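Local coordinates for protein endoglucanase (Ganoderma lucidum, PDB 5D8Z) that probably cleaves internal beta-1,4-glycosidic bonds in cellulose and related glucans, at residues N252-D255 against N256-P260; D96-A99 against E100-L104. All blocks are in the same frame, centred on the assembly; numbering follows the deposited sequence.

Interaction 1: N252-D255 against N256-P260; sequences NNID and NAWAP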
loop_
_atom_site.group_PDB
_atom_site.type_symbol
_atom_site.label_atom_id
_atom_site.label_comp_id
_atom_site.label_asym_id
_atom_site.label_seq_id
_atom_site.Cartn_x
_atom_site.Cartn_y
_atom_site.Cartn_z
ATOM N N ASN A 252 -20.226 3.304 -3.014
ATOM C CA ASN A 252 -19.521 2.246 -2.283
ATOM C C ASN A 252 -18.761 1.256 -3.152
ATOM O O ASN A 252 -18.265 0.247 -2.646
ATOM C CB ASN A 252 -20.469 1.478 -1.350
ATOM C CG ASN A 252 -21.673 0.838 -2.057
ATOM O OD1 ASN A 252 -21.662 0.508 -3.252
ATOM N ND2 ASN A 252 -22.732 0.650 -1.278
ATOM N N ASN A 253 -18.691 1.539 -4.452
ATOM C CA ASN A 253 -17.887 0.767 -5.394
ATOM C C ASN A 253 -18.211 -0.694 -5.519
ATOM O O ASN A 253 -17.442 -1.420 -6.136
ATOM C CB ASN A 253 -16.416 0.866 -5.030
ATOM C CG ASN A 253 -15.944 2.288 -4.929
ATOM O OD1 ASN A 253 -15.871 3.004 -5.923
ATOM N ND2 ASN A 253 -15.609 2.707 -3.723
ATOM N N ILE A 254 -19.326 -1.145 -4.959
ATOM C CA ILE A 254 -19.694 -2.569 -5.047
ATOM C C ILE A 254 -20.107 -2.959 -6.453
ATOM O O ILE A 254 -19.542 -3.902 -7.022
ATOM C CB ILE A 254 -20.829 -2.927 -4.088
ATOM C CG1 ILE A 254 -20.300 -2.844 -2.650
ATOM C CG2 ILE A 254 -21.354 -4.317 -4.393
ATOM C CD1 ILE A 254 -21.346 -2.585 -1.585
ATOM N N ASP A 255 -21.080 -2.218 -6.993
ATOM C CA ASP A 255 -21.638 -2.486 -8.323
ATOM C C ASP A 255 -20.598 -2.448 -9.432
ATOM O O ASP A 255 -20.562 -3.342 -10.281
ATOM C CB ASP A 255 -22.737 -1.473 -8.668
ATOM C CG ASP A 255 -24.088 -1.807 -8.026
ATOM O OD1 ASP A 255 -24.154 -2.759 -7.224
ATOM O OD2 ASP A 255 -25.087 -1.106 -8.338
ATOM N N ASN A 256 -19.757 -1.410 -9.424
ATOM C CA ASN A 256 -18.801 -1.171 -10.519
ATOM C C ASN A 256 -17.382 -1.696 -10.297
ATOM O O ASN A 256 -16.591 -1.729 -11.246
ATOM C CB ASN A 256 -18.757 0.319 -10.843
ATOM C CG ASN A 256 -20.094 0.847 -11.340
ATOM O OD1 ASN A 256 -21.100 0.123 -11.364
ATOM N ND2 ASN A 256 -20.114 2.117 -11.742
ATOM N N ALA A 257 -17.075 -2.129 -9.067
ATOM C CA ALA A 257 -15.721 -2.517 -8.721
ATOM C C ALA A 257 -15.597 -3.821 -7.953
ATOM O O ALA A 257 -15.022 -4.766 -8.463
ATOM C CB ALA A 257 -15.067 -1.399 -7.956
ATOM N N TRP A 258 -16.125 -3.894 -6.738
ATOM C CA TRP A 258 -15.856 -5.065 -5.905
ATOM C C TRP A 258 -16.623 -6.290 -6.334
ATOM O O TRP A 258 -16.114 -7.396 -6.198
ATOM C CB TRP A 258 -16.118 -4.799 -4.431
ATOM C CG TRP A 258 -15.455 -3.614 -3.962
ATOM C CD1 TRP A 258 -16.044 -2.472 -3.595
ATOM C CD2 TRP A 258 -14.044 -3.406 -3.836
ATOM N NE1 TRP A 258 -15.107 -1.554 -3.214
ATOM C CE2 TRP A 258 -13.862 -2.101 -3.359
ATOM C CE3 TRP A 258 -12.918 -4.196 -4.076
ATOM C CZ2 TRP A 258 -12.603 -1.559 -3.124
ATOM C CZ3 TRP A 258 -11.672 -3.663 -3.830
ATOM C CH2 TRP A 258 -11.523 -2.355 -3.354
ATOM N N ALA A 259 -17.843 -6.116 -6.828
ATOM C CA ALA A 259 -18.609 -7.276 -7.336
ATOM C C ALA A 259 -17.909 -7.908 -8.529
ATOM O O ALA A 259 -17.481 -9.067 -8.408
ATOM C CB ALA A 259 -20.043 -6.905 -7.693
ATOM N N PRO A 260 -17.745 -7.153 -9.662
ATOM C CA PRO A 260 -17.071 -7.749 -10.831
ATOM C C PRO A 260 -15.724 -8.306 -10.442
ATOM O O PRO A 260 -15.321 -9.400 -10.872
ATOM C CB PRO A 260 -16.888 -6.567 -11.789
ATOM C CG PRO A 260 -17.937 -5.602 -11.396
ATOM C CD PRO A 260 -18.003 -5.723 -9.900
#
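The indole of W258 meets the carbonyl oxygen N252 O at its edge and in its plane, 3.6 Å from CD1, while N253 O and I254 N lie obliquely to the ring. This is the opening turn of helix 254-267, one of the outer helices of the (beta/alpha)8 barrel, and it winds as a wide pi-type turn. W258 N donates to N253 O at 2.9 Å and 161°, five residues back, and A259 N reaches I254 O in the same way at 2.8 Å; A257 N adds a weak bond to N253 O. The tryptophan's CG sits beside its own N and anti to its carbonyl carbon (chi1 -51°), which brings NE1 within 3.3 Å of N253 CB. Further out, F303 meets the indole edge-to-face, and Y295 and Q296 of helix 283-298 touch it. Replacing this indole by an alanine is likely to open a gap beside F303 and Y295 and leave N253 CB without its neighbour. N253 occupies the N-cap position in a left-handed backbone conformation, which asparagine tolerates well. Its amide makes no cap; instead OD1 bonds to K236 NZ and ND2 weakly to the backbone of Y237, a residue of the glycan pocket. I254 is branched and apolar, suiting its place beside Y295, with CG2 4.4 Å from A259 CB. P260 has no N-H to give, and the helix kinks there; its CD rests 3.5 Å from D255 O.

Interaction 2: D96-A99 against E100-L104; sequences DNWA and EYDAL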
loop_
_atom_site.group_PDB
_atom_site.type_symbol
_atom_site.label_atom_id
_atom_site.label_comp_id
_atom_site.label_asym_id
_atom_site.label_seq_id
_atom_site.Cartn_x
_atom_site.Cartn_y
_atom_site.Cartn_z
ATOM N N ASP A 96 21.958 5.503 6.421
ATOM C CA ASP A 96 21.381 6.495 7.314
ATOM C C ASP A 96 19.894 6.646 7.050
ATOM O O ASP A 96 19.106 6.669 7.995
ATOM C CB ASP A 96 22.069 7.852 7.201
ATOM C CG ASP A 96 23.575 7.775 7.483
ATOM O OD1 ASP A 96 24.015 7.010 8.376
ATOM O OD2 ASP A 96 24.330 8.483 6.779
ATOM N N ASN A 97 19.501 6.727 5.779
ATOM C CA ASN A 97 18.085 6.827 5.443
ATOM C C ASN A 97 17.359 5.538 5.855
ATOM O O ASN A 97 16.304 5.557 6.472
ATOM C CB ASN A 97 17.898 7.097 3.952
ATOM C CG ASN A 97 18.258 8.522 3.544
ATOM O OD1 ASN A 97 18.983 9.215 4.245
ATOM N ND2 ASN A 97 17.764 8.952 2.364
ATOM N N TRP A 98 17.957 4.408 5.550
ATOM C CA TRP A 98 17.354 3.144 5.884
ATOM C C TRP A 98 17.184 2.970 7.387
ATOM O O TRP A 98 16.210 2.373 7.858
ATOM C CB TRP A 98 18.182 1.999 5.310
ATOM C CG TRP A 98 17.554 0.698 5.609
ATOM C CD1 TRP A 98 17.877 -0.167 6.622
ATOM C CD2 TRP A 98 16.444 0.129 4.926
ATOM N NE1 TRP A 98 17.038 -1.250 6.588
ATOM C CE2 TRP A 98 16.151 -1.091 5.551
ATOM C CE3 TRP A 98 15.672 0.533 3.843
ATOM C CZ2 TRP A 98 15.108 -1.911 5.132
ATOM C CZ3 TRP A 98 14.629 -0.283 3.427
ATOM C CH2 TRP A 98 14.356 -1.486 4.077
ATOM N N ALA A 99 18.135 3.459 8.161
ATOM C CA ALA A 99 17.972 3.416 9.618
ATOM C C ALA A 99 16.671 4.109 10.062
ATOM O O ALA A 99 15.898 3.563 10.869
ATOM C CB ALA A 99 19.153 4.062 10.270
ATOM N N GLU A 100 16.410 5.288 9.499
ATOM C CA GLU A 100 15.165 5.979 9.749
ATOM C C GLU A 100 13.974 5.104 9.390
ATOM O O GLU A 100 13.074 4.891 10.215
ATOM C CB GLU A 100 15.123 7.312 8.999
ATOM C CG GLU A 100 15.790 8.452 9.784
ATOM C CD GLU A 100 16.096 9.725 8.973
ATOM O OE1 GLU A 100 15.598 9.941 7.825
ATOM O OE2 GLU A 100 16.850 10.554 9.524
ATOM N N TYR A 101 13.984 4.540 8.186
ATOM C CA TYR A 101 12.802 3.845 7.708
ATOM C C TYR A 101 12.599 2.538 8.418
ATOM O O TYR A 101 11.467 2.132 8.669
ATOM C CB TYR A 101 12.848 3.651 6.212
ATOM C CG TYR A 101 11.661 2.896 5.667
ATOM C CD1 TYR A 101 10.410 3.484 5.566
ATOM C CD2 TYR A 101 11.786 1.574 5.255
ATOM C CE1 TYR A 101 9.324 2.770 5.050
ATOM C CE2 TYR A 101 10.715 0.874 4.743
ATOM C CZ TYR A 101 9.502 1.470 4.646
ATOM O OH TYR A 101 8.491 0.735 4.144
ATOM N N ASP A 102 13.685 1.872 8.762
ATOM C CA ASP A 102 13.566 0.633 9.501
ATOM C C ASP A 102 12.931 0.911 10.861
ATOM O O ASP A 102 12.100 0.121 11.307
ATOM C CB ASP A 102 14.916 -0.054 9.668
ATOM C CG ASP A 102 14.808 -1.356 10.453
ATOM O OD1 ASP A 102 14.044 -2.248 10.024
ATOM O OD2 ASP A 102 15.484 -1.487 11.500
ATOM N N ALA A 103 13.284 2.026 11.512
ATOM C CA ALA A 103 12.666 2.361 12.837
ATOM C C ALA A 103 11.147 2.412 12.774
ATOM O O ALA A 103 10.478 2.114 13.719
ATOM C CB ALA A 103 13.191 3.660 13.394
ATOM N N LEU A 104 10.595 2.764 11.643
ATOM C CA LEU A 104 9.176 2.817 11.544
ATOM C C LEU A 104 8.663 1.391 11.430
ATOM O O LEU A 104 7.716 1.004 12.128
ATOM C CB LEU A 104 8.802 3.645 10.325
ATOM C CG LEU A 104 7.336 3.870 10.000
ATOM C CD1 LEU A 104 6.579 4.285 11.256
ATOM C CD2 LEU A 104 7.231 4.924 8.897
#
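The shortest bond of this turn runs from D102 N to W98 O, 2.7 Å long and nearly straight at 163°. The setting is helix 95-110, which follows strand 74-79 and leads to strand 114-119 in the (beta/alpha)8 barrel. Its turns are ordinary alpha-helical: Y101 N binds N97 O at 3.1 Å, within the carbonyl plane, while E100 N reaches D96 O only weakly. D102 lies one turn beyond W98, with its CB 3.9 Å from the indole NE1 and its carboxylate plane only 10° from that of the ring. W98 and Y101 both hold CG opposite the backbone N, which sends their rings off the same flank of the helix. They meet obliquely, with W98 CZ3 3.9 Å from Y101 CD2. A large indole suits this place because it also receives K150 in a cation-pi contact and the ring of Y151, whose OH, together with Q106 NE2, hydrogen-bonds D102 OD1. Tyrosine suits its own because it is apolar against V79 and F32, yet carries a hydroxyl that bonds L77 O of the barrel strand. N97 ties the helix to F83 O through ND2. The exposed A99 offers little more than backbone here, its O accepting A103 N at 3.1 Å with the donor tilted 28° from the carbonyl plane.

Interactions 1 and 2 stand on opposite sides of the barrel, their centres about 38 Å apart, each within a different outer helix. Both are partly buried and turn a tryptophan inward; N253 is a buried polar residue tied to K236, whereas D255, N256, D96 and A99 are exposed. They differ in winding: 252-260 starts its helix with a wide turn and a proline kink, whereas 96-104 keeps to regular alpha-helical bonding. In interaction 1 asparagine amides fasten a helix start to nearby loops and to helix 283-298, with the N253 side chain about 10 Å from bound glucose. In interaction 2 Y101 fixes the helix to strand 74-79, while W98 and D102 meet K150 and Y151.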